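Local coordinates for xylose isomerase domain protein (PDB 3U0H), which has a TIM-barrel fold of the xylose isomerase-like family and may act as an isomerase, at residues A[90-104]-A[130-142]. Residues are numbered along the deposited sequence; the frame is centred on the assembly and turned at random.
Sequences ARLCARLGARSVTAF and ELLPLGMRVGLEY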
ATOM      1  N   ALA A  90     -17.506   5.426 -12.976  1.00 18.97           N
ATOM      2  CA  ALA A  90     -17.995   5.067 -11.642  1.00 19.83           C
ATOM      3  C   ALA A  90     -18.652   6.249 -10.898  1.00 20.42           C
ATOM      4  O   ALA A  90     -19.623   6.030 -10.159  1.00 20.70           O
ATOM      5  CB  ALA A  90     -16.935   4.418 -10.802  1.00 16.79           C
ATOM      6  N   ARG A  91     -18.158   7.487 -11.059  1.00 20.44           N
ATOM      7  CA  ARG A  91     -18.750   8.588 -10.295  1.00 19.68           C
ATOM      8  C   ARG A  91     -20.180   8.860 -10.812  1.00 20.89           C
ATOM      9  O   ARG A  91     -21.071   9.145 -10.042  1.00 23.62           O
ATOM     10  CB  ARG A  91     -17.947   9.866 -10.431  1.00 21.27           C
ATOM     11  CG  ARG A  91     -16.556   9.914  -9.805  1.00 21.71           C
ATOM     12  CD  ARG A  91     -15.784  11.197 -10.179  1.00 19.66           C
ATOM     13  NE  ARG A  91     -14.503  11.198  -9.495  1.00 19.27           N
ATOM     14  CZ  ARG A  91     -13.324  10.919 -10.035  1.00 22.52           C
ATOM     15  NH1 ARG A  91     -13.165  10.703 -11.339  1.00 26.20           N
ATOM     16  NH2 ARG A  91     -12.257  10.901  -9.276  1.00 22.65           N
ATOM     17  N   LEU A  92     -20.390   8.771 -12.118  1.00 23.67           N
ATOM     18  CA  LEU A  92     -21.690   9.009 -12.700  1.00 24.09           C
ATOM     19  C   LEU A  92     -22.613   7.949 -12.079  1.00 23.64           C
ATOM     20  O   LEU A  92     -23.670   8.264 -11.608  1.00 20.95           O
ATOM     21  CB  LEU A  92     -21.651   8.947 -14.221  1.00 25.26           C
ATOM     22  CG  LEU A  92     -23.053   8.869 -14.894  1.00 30.36           C
ATOM     23  CD1 LEU A  92     -23.938  10.101 -14.565  1.00 30.25           C
ATOM     24  CD2 LEU A  92     -22.966   8.647 -16.419  1.00 29.79           C
ATOM     25  N   CYS A  93     -22.171   6.708 -11.980  1.00 23.72           N
ATOM     26  CA  CYS A  93     -23.083   5.696 -11.464  1.00 24.70           C
ATOM     27  C   CYS A  93     -23.326   5.871  -9.988  1.00 24.76           C
ATOM     28  O   CYS A  93     -24.453   5.618  -9.528  1.00 27.75           O
ATOM     29  CB  CYS A  93     -22.596   4.276 -11.768  1.00 25.16           C
ATOM     30  SG  CYS A  93     -22.667   3.885 -13.536  1.00 27.27           S
ATOM     31  N   ALA A  94     -22.304   6.301  -9.240  1.00 22.81           N
ATOM     32  CA  ALA A  94     -22.500   6.619  -7.785  1.00 24.74           C
ATOM     33  C   ALA A  94     -23.642   7.639  -7.577  1.00 26.59           C
ATOM     34  O   ALA A  94     -24.452   7.495  -6.665  1.00 24.72           O
ATOM     35  CB  ALA A  94     -21.192   7.145  -7.122  1.00 24.04           C
ATOM     36  N   ARG A  95     -23.689   8.655  -8.449  1.00 30.49           N
ATOM     37  CA  ARG A  95     -24.655   9.757  -8.383  1.00 33.87           C
ATOM     38  C   ARG A  95     -26.097   9.265  -8.591  1.00 31.36           C
ATOM     39  O   ARG A  95     -27.034   9.902  -8.158  1.00 30.88           O
ATOM     40  CB  ARG A  95     -24.377  10.797  -9.508  1.00 39.44           C
ATOM     41  CG  ARG A  95     -23.399  11.923  -9.178  1.00 47.33           C
ATOM     42  CD  ARG A  95     -22.984  12.697 -10.445  1.00 50.99           C
ATOM     43  NE  ARG A  95     -24.148  13.266 -11.123  1.00 54.78           N
ATOM     44  CZ  ARG A  95     -24.090  13.999 -12.235  1.00 55.77           C
ATOM     45  NH1 ARG A  95     -25.205  14.494 -12.743  1.00 50.40           N
ATOM     46  NH2 ARG A  95     -22.922  14.244 -12.827  1.00 56.85           N
ATOM     47  N   LEU A  96     -26.222   8.183  -9.348  1.00 28.48           N
ATOM     48  CA  LEU A  96     -27.472   7.498  -9.606  1.00 28.13           C
ATOM     49  C   LEU A  96     -27.806   6.411  -8.564  1.00 27.47           C
ATOM     50  O   LEU A  96     -28.878   5.781  -8.658  1.00 24.99           O
ATOM     51  CB  LEU A  96     -27.375   6.821 -10.966  1.00 28.01           C
ATOM     52  CG  LEU A  96     -27.185   7.778 -12.151  1.00 28.47           C
ATOM     53  CD1 LEU A  96     -26.860   7.032 -13.455  1.00 26.89           C
ATOM     54  CD2 LEU A  96     -28.485   8.556 -12.281  1.00 28.54           C
ATOM     55  N   GLY A  97     -26.877   6.163  -7.627  1.00 26.21           N
ATOM     56  CA  GLY A  97     -27.118   5.301  -6.471  1.00 25.89           C
ATOM     57  C   GLY A  97     -26.307   3.998  -6.348  1.00 26.04           C
ATOM     58  O   GLY A  97     -26.466   3.270  -5.384  1.00 26.03           O
ATOM     59  N   ALA A  98     -25.489   3.676  -7.327  1.00 26.38           N
ATOM     60  CA  ALA A  98     -24.778   2.396  -7.349  1.00 25.28           C
ATOM     61  C   ALA A  98     -23.674   2.502  -6.274  1.00 25.39           C
ATOM     62  O   ALA A  98     -23.060   3.568  -6.183  1.00 26.63           O
ATOM     63  CB  ALA A  98     -24.158   2.211  -8.735  1.00 21.48           C
ATOM     64  N   ARG A  99     -23.410   1.447  -5.487  1.00 28.38           N
ATOM     65  CA  ARG A  99     -22.221   1.387  -4.541  1.00 32.43           C
ATOM     66  C   ARG A  99     -21.153   0.331  -4.882  1.00 29.11           C
ATOM     67  O   ARG A  99     -20.199   0.136  -4.141  1.00 30.78           O
ATOM     68  CB  ARG A  99     -22.680   1.105  -3.103  1.00 39.22           C
ATOM     69  CG  ARG A  99     -23.430   2.251  -2.435  1.00 50.34           C
ATOM     70  CD  ARG A  99     -22.560   3.516  -2.344  1.00 62.68           C
ATOM     71  NE  ARG A  99     -22.891   4.483  -3.409  1.00 71.03           N
ATOM     72  CZ  ARG A  99     -23.802   5.462  -3.318  1.00 74.16           C
ATOM     73  NH1 ARG A  99     -24.494   5.671  -2.189  1.00 75.27           N
ATOM     74  NH2 ARG A  99     -24.017   6.251  -4.367  1.00 65.17           N
ATOM     75  N   SER A 100     -21.336  -0.345  -6.002  1.00 27.71           N
ATOM     76  CA  SER A 100     -20.679  -1.611  -6.316  1.00 26.68           C
ATOM     77  C   SER A 100     -20.362  -1.618  -7.800  1.00 25.95           C
ATOM     78  O   SER A 100     -21.119  -1.111  -8.619  1.00 24.42           O
ATOM     79  CB  SER A 100     -21.645  -2.755  -6.055  1.00 26.35           C
ATOM     80  OG  SER A 100     -22.980  -2.463  -6.555  1.00 27.61           O
ATOM     81  N   VAL A 101     -19.269  -2.265  -8.135  1.00 25.26           N
ATOM     82  CA  VAL A 101     -18.889  -2.524  -9.488  1.00 25.19           C
ATOM     83  C   VAL A 101     -18.641  -4.022  -9.532  1.00 25.08           C
ATOM     84  O   VAL A 101     -17.973  -4.549  -8.633  1.00 29.15           O
ATOM     85  CB  VAL A 101     -17.612  -1.749  -9.849  1.00 22.23           C
ATOM     86  CG1 VAL A 101     -17.174  -2.089 -11.231  1.00 19.95           C
ATOM     87  CG2 VAL A 101     -17.853  -0.262  -9.681  1.00 23.43           C
ATOM     88  N   THR A 102     -19.138  -4.723 -10.552  1.00 25.84           N
ATOM     89  CA  THR A 102     -19.089  -6.221 -10.553  1.00 24.25           C
ATOM     90  C   THR A 102     -18.555  -6.791 -11.847  1.00 23.17           C
ATOM     91  O   THR A 102     -18.545  -6.137 -12.885  1.00 26.03           O
ATOM     92  CB  THR A 102     -20.474  -6.842 -10.263  1.00 27.01           C
ATOM     93  OG1 THR A 102     -21.406  -6.402 -11.269  1.00 25.25           O
ATOM     94  CG2 THR A 102     -21.006  -6.413  -8.837  1.00 24.72           C
ATOM     95  N   ALA A 103     -18.092  -8.020 -11.777  1.00 22.43           N
ATOM     96  CA  ALA A 103     -17.663  -8.762 -12.955  1.00 19.66           C
ATOM     97  C   ALA A 103     -17.718 -10.244 -12.623  1.00 21.00           C
ATOM     98  O   ALA A 103     -17.798 -10.637 -11.457  1.00 18.90           O
ATOM     99  CB  ALA A 103     -16.256  -8.339 -13.331  1.00 21.57           C
ATOM    100  N   PHE A 104     -17.771 -11.089 -13.649  1.00 24.11           N
ATOM    101  CA  PHE A 104     -17.862 -12.526 -13.407  1.00 23.57           C
ATOM    102  C   PHE A 104     -16.518 -13.117 -13.771  1.00 23.99           C
ATOM    103  O   PHE A 104     -15.721 -12.447 -14.403  1.00 22.59           O
ATOM    104  CB  PHE A 104     -19.036 -13.188 -14.110  1.00 24.31           C
ATOM    105  CG  PHE A 104     -18.869 -13.347 -15.609  1.00 26.32           C
ATOM    106  CD1 PHE A 104     -18.275 -14.490 -16.134  1.00 26.34           C
ATOM    107  CD2 PHE A 104     -19.306 -12.349 -16.486  1.00 27.87           C
ATOM    108  CE1 PHE A 104     -18.141 -14.649 -17.496  1.00 27.07           C
ATOM    109  CE2 PHE A 104     -19.152 -12.480 -17.862  1.00 28.21           C
ATOM    110  CZ  PHE A 104     -18.581 -13.638 -18.373  1.00 27.95           C
ATOM    111  N   GLU A 130      -8.695   1.862  -8.103  1.00 21.67           N
ATOM    112  CA  GLU A 130      -9.253   3.104  -8.671  1.00 22.85           C
ATOM    113  C   GLU A 130     -10.549   3.416  -7.948  1.00 21.85           C
ATOM    114  O   GLU A 130     -11.015   4.567  -7.966  1.00 20.62           O
ATOM    115  CB  GLU A 130      -9.543   3.019 -10.189  1.00 27.35           C
ATOM    116  CG  GLU A 130      -8.298   2.987 -11.055  1.00 30.48           C
ATOM    117  CD  GLU A 130      -7.437   4.198 -10.786  1.00 32.21           C
ATOM    118  OE1 GLU A 130      -8.000   5.303 -10.772  1.00 36.43           O
ATOM    119  OE2 GLU A 130      -6.234   4.056 -10.521  1.00 36.17           O
ATOM    120  N   LEU A 131     -11.121   2.416  -7.291  1.00 18.65           N
ATOM    121  CA  LEU A 131     -12.463   2.633  -6.702  1.00 20.26           C
ATOM    122  C   LEU A 131     -12.428   2.964  -5.198  1.00 19.14           C
ATOM    123  O   LEU A 131     -13.440   3.346  -4.618  1.00 20.96           O
ATOM    124  CB  LEU A 131     -13.393   1.444  -7.001  1.00 18.68           C
ATOM    125  CG  LEU A 131     -13.781   1.208  -8.472  1.00 18.83           C
ATOM    126  CD1 LEU A 131     -14.417  -0.184  -8.568  1.00 19.16           C
ATOM    127  CD2 LEU A 131     -14.781   2.243  -8.999  1.00 19.48           C
ATOM    128  N   LEU A 132     -11.263   2.837  -4.572  1.00 17.84           N
ATOM    129  CA  LEU A 132     -11.158   3.120  -3.141  1.00 18.26           C
ATOM    130  C   LEU A 132     -11.567   4.556  -2.802  1.00 17.99           C
ATOM    131  O   LEU A 132     -12.226   4.710  -1.825  1.00 18.75           O
ATOM    132  CB  LEU A 132      -9.747   2.810  -2.591  1.00 19.13           C
ATOM    133  CG  LEU A 132      -9.350   1.316  -2.602  1.00 21.23           C
ATOM    134  CD1 LEU A 132      -7.845   1.051  -2.311  1.00 21.56           C
ATOM    135  CD2 LEU A 132     -10.248   0.567  -1.605  1.00 21.68           C
ATOM    136  N   PRO A 133     -11.225   5.596  -3.646  1.00 19.19           N
ATOM    137  CA  PRO A 133     -11.597   6.945  -3.276  1.00 19.12           C
ATOM    138  C   PRO A 133     -13.084   7.207  -3.287  1.00 22.38           C
ATOM    139  O   PRO A 133     -13.531   8.194  -2.655  1.00 21.17           O
ATOM    140  CB  PRO A 133     -10.929   7.820  -4.322  1.00 20.81           C
ATOM    141  CG  PRO A 133      -9.858   6.978  -4.963  1.00 20.35           C
ATOM    142  CD  PRO A 133     -10.332   5.571  -4.833  1.00 18.83           C
ATOM    143  N   LEU A 134     -13.834   6.328  -3.955  1.00 22.98           N
ATOM    144  CA  LEU A 134     -15.241   6.551  -4.203  1.00 24.80           C
ATOM    145  C   LEU A 134     -16.045   5.787  -3.194  1.00 25.97           C
ATOM    146  O   LEU A 134     -17.251   5.903  -3.142  1.00 26.10           O
ATOM    147  CB  LEU A 134     -15.606   6.080  -5.628  1.00 25.87           C
ATOM    148  CG  LEU A 134     -14.644   6.526  -6.751  1.00 27.23           C
ATOM    149  CD1 LEU A 134     -15.057   5.958  -8.120  1.00 25.64           C
ATOM    150  CD2 LEU A 134     -14.508   8.061  -6.767  1.00 25.32           C
ATOM    151  N   GLY A 135     -15.380   4.998  -2.370  1.00 26.16           N
ATOM    152  CA  GLY A 135     -16.116   4.182  -1.412  1.00 26.86           C
ATOM    153  C   GLY A 135     -16.937   3.116  -2.116  1.00 26.07           C
ATOM    154  O   GLY A 135     -18.111   2.904  -1.826  1.00 29.41           O
HETATM  155  N   MSE A 136     -16.350   2.466  -3.093  1.00 27.58           N
HETATM  156  CA  MSE A 136     -17.103   1.458  -3.827  1.00 25.70           C
HETATM  157  C   MSE A 136     -16.378   0.122  -3.740  1.00 25.51           C
HETATM  158  O   MSE A 136     -15.129   0.027  -3.601  1.00 22.89           O
HETATM  159  CB  MSE A 136     -17.346   1.928  -5.249  1.00 27.83           C
HETATM  160  CG  MSE A 136     -18.412   3.036  -5.406  1.00 29.10           C
HETATM  161 SE   MSE A 136     -18.482   3.759  -7.243  1.00 29.13          SE
HETATM  162  CE  MSE A 136     -20.023   2.818  -8.002  1.00 25.87           C
ATOM    163  N   ARG A 137     -17.164  -0.926  -3.746  1.00 24.67           N
ATOM    164  CA  ARG A 137     -16.578  -2.256  -3.705  1.00 23.32           C
ATOM    165  C   ARG A 137     -16.775  -2.979  -5.024  1.00 23.46           C
ATOM    166  O   ARG A 137     -17.736  -2.708  -5.772  1.00 24.26           O
ATOM    167  CB  ARG A 137     -17.189  -3.081  -2.563  1.00 23.98           C
ATOM    168  CG  ARG A 137     -16.826  -2.661  -1.131  1.00 25.11           C
ATOM    169  CD  ARG A 137     -17.840  -3.212  -0.104  1.00 26.01           C
ATOM    170  NE  ARG A 137     -19.178  -2.647  -0.345  1.00 26.68           N
ATOM    171  CZ  ARG A 137     -20.328  -3.280  -0.200  1.00 26.20           C
ATOM    172  NH1 ARG A 137     -20.404  -4.519   0.196  1.00 29.37           N
ATOM    173  NH2 ARG A 137     -21.423  -2.642  -0.461  1.00 29.67           N
ATOM    174  N   VAL A 138     -15.847  -3.907  -5.281  1.00 22.96           N
ATOM    175  CA  VAL A 138     -15.864  -4.810  -6.388  1.00 21.83           C
ATOM    176  C   VAL A 138     -16.447  -6.145  -5.922  1.00 22.10           C
ATOM    177  O   VAL A 138     -16.000  -6.756  -4.969  1.00 27.71           O
ATOM    178  CB  VAL A 138     -14.426  -5.007  -6.956  1.00 23.31           C
ATOM    179  CG1 VAL A 138     -14.389  -6.028  -8.133  1.00 22.07           C
ATOM    180  CG2 VAL A 138     -13.867  -3.667  -7.384  1.00 21.26           C
ATOM    181  N   GLY A 139     -17.488  -6.583  -6.571  1.00 22.17           N
ATOM    182  CA  GLY A 139     -17.989  -7.917  -6.326  1.00 22.10           C
ATOM    183  C   GLY A 139     -17.752  -8.777  -7.554  1.00 21.22           C
ATOM    184  O   GLY A 139     -18.041  -8.392  -8.692  1.00 25.47           O
ATOM    185  N   LEU A 140     -17.172  -9.931  -7.313  1.00 21.72           N
ATOM    186  CA  LEU A 140     -16.767 -10.835  -8.363  1.00 21.53           C
ATOM    187  C   LEU A 140     -17.774 -11.961  -8.304  1.00 20.43           C
ATOM    188  O   LEU A 140     -17.960 -12.577  -7.263  1.00 22.76           O
ATOM    189  CB  LEU A 140     -15.346 -11.354  -8.077  1.00 19.68           C
ATOM    190  CG  LEU A 140     -14.265 -10.323  -8.144  1.00 20.00           C
ATOM    191  CD1 LEU A 140     -12.850 -10.852  -7.890  1.00 19.91           C
ATOM    192  CD2 LEU A 140     -14.287  -9.575  -9.482  1.00 18.69           C
ATOM    193  N   GLU A 141     -18.447 -12.195  -9.406  1.00 20.82           N
ATOM    194  CA  GLU A 141     -19.343 -13.313  -9.523  1.00 22.02           C
ATOM    195  C   GLU A 141     -18.672 -14.660  -9.814  1.00 20.63           C
ATOM    196  O   GLU A 141     -18.220 -14.888 -10.930  1.00 20.56           O
ATOM    197  CB  GLU A 141     -20.383 -13.004 -10.603  1.00 22.69           C
ATOM    198  CG  GLU A 141     -21.471 -14.066 -10.707  1.00 25.61           C
ATOM    199  CD  GLU A 141     -22.526 -13.711 -11.759  1.00 28.90           C
ATOM    200  OE1 GLU A 141     -22.421 -12.675 -12.458  1.00 25.45           O
ATOM    201  OE2 GLU A 141     -23.494 -14.474 -11.868  1.00 36.81           O
ATOM    202  N   TYR A 142     -18.630 -15.570  -8.830  1.00 22.24           N
ATOM    203  CA  TYR A 142     -18.219 -16.974  -9.094  1.00 21.55           C
ATOM    204  C   TYR A 142     -19.347 -17.671  -9.855  1.00 22.15           C
ATOM    205  O   TYR A 142     -20.502 -17.492  -9.534  1.00 20.92           O
ATOM    206  CB  TYR A 142     -17.854 -17.745  -7.821  1.00 22.85           C
ATOM    207  CG  TYR A 142     -18.948 -17.897  -6.766  1.00 23.95           C
ATOM    208  CD1 TYR A 142     -19.245 -16.876  -5.851  1.00 25.77           C
ATOM    209  CD2 TYR A 142     -19.629 -19.092  -6.629  1.00 24.83           C
ATOM    210  CE1 TYR A 142     -20.247 -17.047  -4.892  1.00 25.36           C
ATOM    211  CE2 TYR A 142     -20.605 -19.262  -5.691  1.00 25.37           C
ATOM    212  CZ  TYR A 142     -20.906 -18.267  -4.809  1.00 24.01           C
ATOM    213  OH  TYR A 142     -21.912 -18.516  -3.906  1.00 24.34           O
TER
HETATM  214  O   HOH W   1     -20.008   0.202  -1.617  1.00 45.13           O
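Met-136, a selenomethionine, fills the angle between helix 86-95 and strand 100-104. Its CG stands beside its own backbone N (chi1 -74°), with SE 3.9 Å from Ala-90 CB; a bend at chi3 then turns CE to 3.6 Å from the carbonyl O of Ala-98. Val-101 borders the same apolar cluster: its CG2 comes within 4.1 Å of Met-136 CE and packs at 3.6 Å on Leu-131 CD1, the two side chains crossing obliquely. The other branch of Leu-131, CD2, meets Ala-90 CB, which also touches Leu-134 CD1. An alanine in place of Leu-131 would probably open a gap between Val-101 and Ala-90, each losing one of its apolar neighbours. Val-101 is also gripped through its backbone: its N donates to Arg-137 O (2.9 Å, 162° at the hydrogen), and its O accepts from Gly-139 N. Arg-99 O takes Arg-137 N in its carbonyl plane and a water proton too; that water accepts from Arg-137 NE, whose guanidinium also reaches Glu-199 O through NH1. In all, five backbone N-H to O bonds join the parallel strands 100-104 and 137-141, neighbours in the TIM barrel, linked through helix 113-131; strands 62-67 and 174-179 continue the sheet beyond them.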